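PDB 5YLN: alcohol dehydrogenase, zinc-containing from Streptococcus pneumoniae serotype 2, which probably oxidises alcohols to aldehydes or ketones with NAD+ as coenzyme, as a zinc-containing member of the alcohol dehydrogenase family. Local coordinates for residues Ala32-Cys42 against His64-Val73. Sequence-based numbering, arbitrary orientation.
Sequences AIVRIVKTTIC and HEGIGIVEEV. With ZN (zinc ion), chain E.
Strands 33-39 and 66-72 form an antiparallel pair in the GroES-like domain, and beyond one end of the ladder Cys42 and His64 bind the same zinc ion. SG of Cys42 lies 2.5 Å from the zinc and NE2 of His64 2.1 Å. Two classic beta bulges interrupt the ladder's register. At one, Val37 and Lys38 both face Ile67, whose O accepts from Val37 N at 2.9 Å and from Lys38 N at 3.3 Å; at the other, Glu71 and Glu72 face Ile33. Arg35, with CG anti to the backbone N (chi1 168°), bends at chi3 (55°) and offers NE to Glu71 OE2 at 3.0 Å, a salt bridge meeting the carboxylate on its anti side. Ile69 runs beside Arg35, its CB over one guanidinium face toward the rim, and its CD1 comes within 3.5 Å of Arg35 NH2. Gly68 CA lies 3.1 Å from Arg35 O, a close backbone approach opposite Ile36. Nearer the metal, Glu65 OE2 approaches Cys42 CB at 3.2 Å, while OE1 forms a salt bridge with Lys346. Strands 127-129 and 347-350 also pair with strand 33-39, strand 85-88 continues the sheet beyond 66-72, and helix 146-151 packs on Ile67 and Thr40.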
loop_
_atom_site.group_PDB
_atom_site.type_symbol
_atom_site.label_atom_id
_atom_site.label_comp_id
_atom_site.label_asym_id
_atom_site.label_seq_id
_atom_site.Cartn_x
_atom_site.Cartn_y
_atom_site.Cartn_z
ATOM N N ALA A 32 -35.784 4.374 -6.453
ATOM C CA ALA A 32 -36.407 5.673 -6.827
ATOM C C ALA A 32 -36.137 6.262 -8.264
ATOM O O ALA A 32 -35.178 5.896 -8.961
ATOM C CB ALA A 32 -36.019 6.722 -5.800
ATOM N N ILE A 33 -37.003 7.197 -8.677
ATOM C CA ILE A 33 -36.802 8.024 -9.868
ATOM C C ILE A 33 -36.551 9.454 -9.410
ATOM O O ILE A 33 -37.356 10.028 -8.662
ATOM C CB ILE A 33 -38.003 7.984 -10.830
ATOM C CG1 ILE A 33 -38.287 6.567 -11.354
ATOM C CG2 ILE A 33 -37.808 8.989 -11.985
ATOM C CD1 ILE A 33 -37.075 5.822 -11.915
ATOM N N VAL A 34 -35.450 10.034 -9.875
ATOM C CA VAL A 34 -35.024 11.374 -9.493
ATOM C C VAL A 34 -35.048 12.274 -10.720
ATOM O O VAL A 34 -34.612 11.874 -11.805
ATOM C CB VAL A 34 -33.620 11.340 -8.844
ATOM C CG1 VAL A 34 -33.147 12.735 -8.496
ATOM C CG2 VAL A 34 -33.639 10.465 -7.594
ATOM N N ARG A 35 -35.573 13.485 -10.548
ATOM C CA ARG A 35 -35.486 14.520 -11.572
ATOM C C ARG A 35 -34.188 15.294 -11.379
ATOM O O ARG A 35 -33.994 15.929 -10.333
ATOM C CB ARG A 35 -36.682 15.468 -11.503
ATOM C CG ARG A 35 -36.480 16.717 -12.357
ATOM C CD ARG A 35 -37.783 17.487 -12.616
ATOM N NE ARG A 35 -38.488 17.853 -11.387
ATOM C CZ ARG A 35 -38.159 18.883 -10.612
ATOM N NH1 ARG A 35 -37.110 19.643 -10.916
ATOM N NH2 ARG A 35 -38.871 19.153 -9.520
ATOM N N ILE A 36 -33.297 15.238 -12.375
ATOM C CA ILE A 36 -32.014 15.922 -12.248
ATOM C C ILE A 36 -32.241 17.429 -12.265
ATOM O O ILE A 36 -32.937 17.962 -13.139
ATOM C CB ILE A 36 -31.039 15.500 -13.361
ATOM C CG1 ILE A 36 -30.734 14.001 -13.322
ATOM C CG2 ILE A 36 -29.748 16.286 -13.255
ATOM C CD1 ILE A 36 -30.119 13.526 -12.030
ATOM N N VAL A 37 -31.666 18.117 -11.282
ATOM C CA VAL A 37 -31.647 19.580 -11.238
ATOM C C VAL A 37 -30.350 20.131 -11.819
ATOM O O VAL A 37 -30.381 21.026 -12.659
ATOM C CB VAL A 37 -31.871 20.078 -9.790
ATOM C CG1 VAL A 37 -31.600 21.570 -9.674
ATOM C CG2 VAL A 37 -33.288 19.752 -9.324
ATOM N N LYS A 38 -29.201 19.597 -11.386
ATOM C CA LYS A 38 -27.900 20.055 -11.849
ATOM C C LYS A 38 -26.934 18.883 -11.912
ATOM O O LYS A 38 -27.011 17.956 -11.110
ATOM C CB LYS A 38 -27.319 21.147 -10.946
ATOM C CG LYS A 38 -27.845 22.536 -11.232
ATOM C CD LYS A 38 -27.463 23.505 -10.119
ATOM C CE LYS A 38 -28.215 24.823 -10.309
ATOM N NZ LYS A 38 -27.705 25.893 -9.432
ATOM N N THR A 39 -26.030 18.925 -12.882
ATOM C CA THR A 39 -25.075 17.845 -13.074
ATOM C C THR A 39 -23.754 18.463 -13.522
ATOM O O THR A 39 -23.610 19.690 -13.590
ATOM C CB THR A 39 -25.616 16.810 -14.077
ATOM O OG1 THR A 39 -24.802 15.638 -14.051
ATOM C CG2 THR A 39 -25.655 17.375 -15.536
ATOM N N THR A 40 -22.777 17.602 -13.808
ATOM C CA THR A 40 -21.469 18.024 -14.305
ATOM C C THR A 40 -20.876 16.910 -15.194
ATOM O O THR A 40 -21.506 15.880 -15.447
ATOM C CB THR A 40 -20.566 18.399 -13.112
ATOM O OG1 THR A 40 -19.316 18.945 -13.555
ATOM C CG2 THR A 40 -20.282 17.201 -12.252
ATOM N N ILE A 41 -19.653 17.132 -15.673
ATOM C CA ILE A 41 -18.894 16.171 -16.468
ATOM C C ILE A 41 -17.642 15.785 -15.687
ATOM O O ILE A 41 -16.997 16.634 -15.061
ATOM C CB ILE A 41 -18.486 16.744 -17.845
ATOM C CG1 ILE A 41 -19.644 17.477 -18.532
ATOM C CG2 ILE A 41 -17.971 15.644 -18.753
ATOM C CD1 ILE A 41 -19.181 18.351 -19.667
ATOM N N CYS A 42 -17.290 14.511 -15.749
ATOM C CA CYS A 42 -16.075 13.970 -15.167
ATOM C C CYS A 42 -15.095 13.624 -16.280
ATOM O O CYS A 42 -15.497 13.347 -17.413
ATOM C CB CYS A 42 -16.396 12.724 -14.343
ATOM S SG CYS A 42 -14.941 11.886 -13.718
ATOM N N HIS A 64 -22.194 10.566 -14.001
ATOM C CA HIS A 64 -22.446 9.957 -12.710
ATOM C C HIS A 64 -22.305 10.965 -11.574
ATOM O O HIS A 64 -21.868 10.597 -10.490
ATOM C CB HIS A 64 -21.500 8.766 -12.480
ATOM C CG HIS A 64 -20.071 9.074 -12.773
ATOM N ND1 HIS A 64 -19.539 8.984 -14.042
ATOM C CD2 HIS A 64 -19.065 9.501 -11.971
ATOM C CE1 HIS A 64 -18.264 9.326 -14.006
ATOM N NE2 HIS A 64 -17.949 9.640 -12.764
ATOM N N GLU A 65 -22.661 12.233 -11.802
ATOM C CA GLU A 65 -22.628 13.268 -10.769
ATOM C C GLU A 65 -23.897 14.099 -10.864
ATOM O O GLU A 65 -24.333 14.438 -11.974
ATOM C CB GLU A 65 -21.409 14.178 -10.924
ATOM C CG GLU A 65 -20.041 13.438 -10.949
ATOM C CD GLU A 65 -18.954 14.296 -11.552
ATOM O OE1 GLU A 65 -18.363 15.112 -10.821
ATOM O OE2 GLU A 65 -18.736 14.216 -12.783
ATOM N N GLY A 66 -24.494 14.426 -9.710
ATOM C CA GLY A 66 -25.654 15.315 -9.753
ATOM C C GLY A 66 -26.435 15.467 -8.457
ATOM O O GLY A 66 -26.254 14.697 -7.504
ATOM N N ILE A 67 -27.293 16.500 -8.429
ATOM C CA ILE A 67 -28.340 16.695 -7.435
ATOM C C ILE A 67 -29.672 16.745 -8.176
ATOM O O ILE A 67 -29.744 17.078 -9.371
ATOM C CB ILE A 67 -28.160 17.990 -6.609
ATOM C CG1 ILE A 67 -28.089 19.209 -7.543
ATOM C CG2 ILE A 67 -26.949 17.919 -5.705
ATOM C CD1 ILE A 67 -28.306 20.553 -6.849
ATOM N N GLY A 68 -30.735 16.437 -7.449
ATOM C CA GLY A 68 -32.059 16.504 -8.027
ATOM C C GLY A 68 -33.159 16.440 -6.990
ATOM O O GLY A 68 -32.933 16.660 -5.798
ATOM N N ILE A 69 -34.360 16.135 -7.473
ATOM C CA ILE A 69 -35.580 16.114 -6.672
ATOM C C ILE A 69 -36.282 14.785 -6.904
ATOM O O ILE A 69 -36.525 14.407 -8.057
ATOM C CB ILE A 69 -36.494 17.306 -7.023
ATOM C CG1 ILE A 69 -35.838 18.609 -6.542
ATOM C CG2 ILE A 69 -37.905 17.118 -6.445
ATOM C CD1 ILE A 69 -36.558 19.846 -6.962
ATOM N N VAL A 70 -36.568 14.061 -5.810
ATOM C CA VAL A 70 -37.253 12.777 -5.907
ATOM C C VAL A 70 -38.618 12.977 -6.546
ATOM O O VAL A 70 -39.394 13.849 -6.133
ATOM C CB VAL A 70 -37.373 12.124 -4.521
ATOM C CG1 VAL A 70 -38.184 10.861 -4.608
ATOM C CG2 VAL A 70 -35.985 11.830 -3.934
ATOM N N GLU A 71 -38.903 12.187 -7.587
ATOM C CA GLU A 71 -40.197 12.174 -8.261
ATOM C C GLU A 71 -41.072 11.005 -7.838
ATOM O O GLU A 71 -42.297 11.143 -7.782
ATOM C CB GLU A 71 -40.003 12.110 -9.788
ATOM C CG GLU A 71 -39.467 13.382 -10.419
ATOM C CD GLU A 71 -40.582 14.341 -10.844
ATOM O OE1 GLU A 71 -41.678 13.855 -11.205
ATOM O OE2 GLU A 71 -40.354 15.574 -10.817
ATOM N N GLU A 72 -40.461 9.864 -7.532
ATOM C CA GLU A 72 -41.175 8.635 -7.234
ATOM C C GLU A 72 -40.216 7.705 -6.512
ATOM O O GLU A 72 -39.005 7.733 -6.756
ATOM C CB GLU A 72 -41.722 7.982 -8.517
ATOM C CG GLU A 72 -42.509 6.690 -8.281
ATOM C CD GLU A 72 -43.072 6.090 -9.562
ATOM O OE1 GLU A 72 -42.611 6.494 -10.647
ATOM O OE2 GLU A 72 -43.975 5.220 -9.485
ATOM N N VAL A 73 -40.766 6.899 -5.602
ATOM C CA VAL A 73 -40.003 5.893 -4.882
ATOM C C VAL A 73 -40.768 4.583 -4.980
ATOM O O VAL A 73 -41.983 4.566 -5.192
ATOM C CB VAL A 73 -39.752 6.265 -3.395
ATOM C CG1 VAL A 73 -38.825 7.494 -3.266
ATOM C CG2 VAL A 73 -41.091 6.494 -2.649
HETATM ZN ZN ZN E . -16.188 10.472 -12.035
HETATM O O HOH W 1 -22.947 13.527 -14.536
#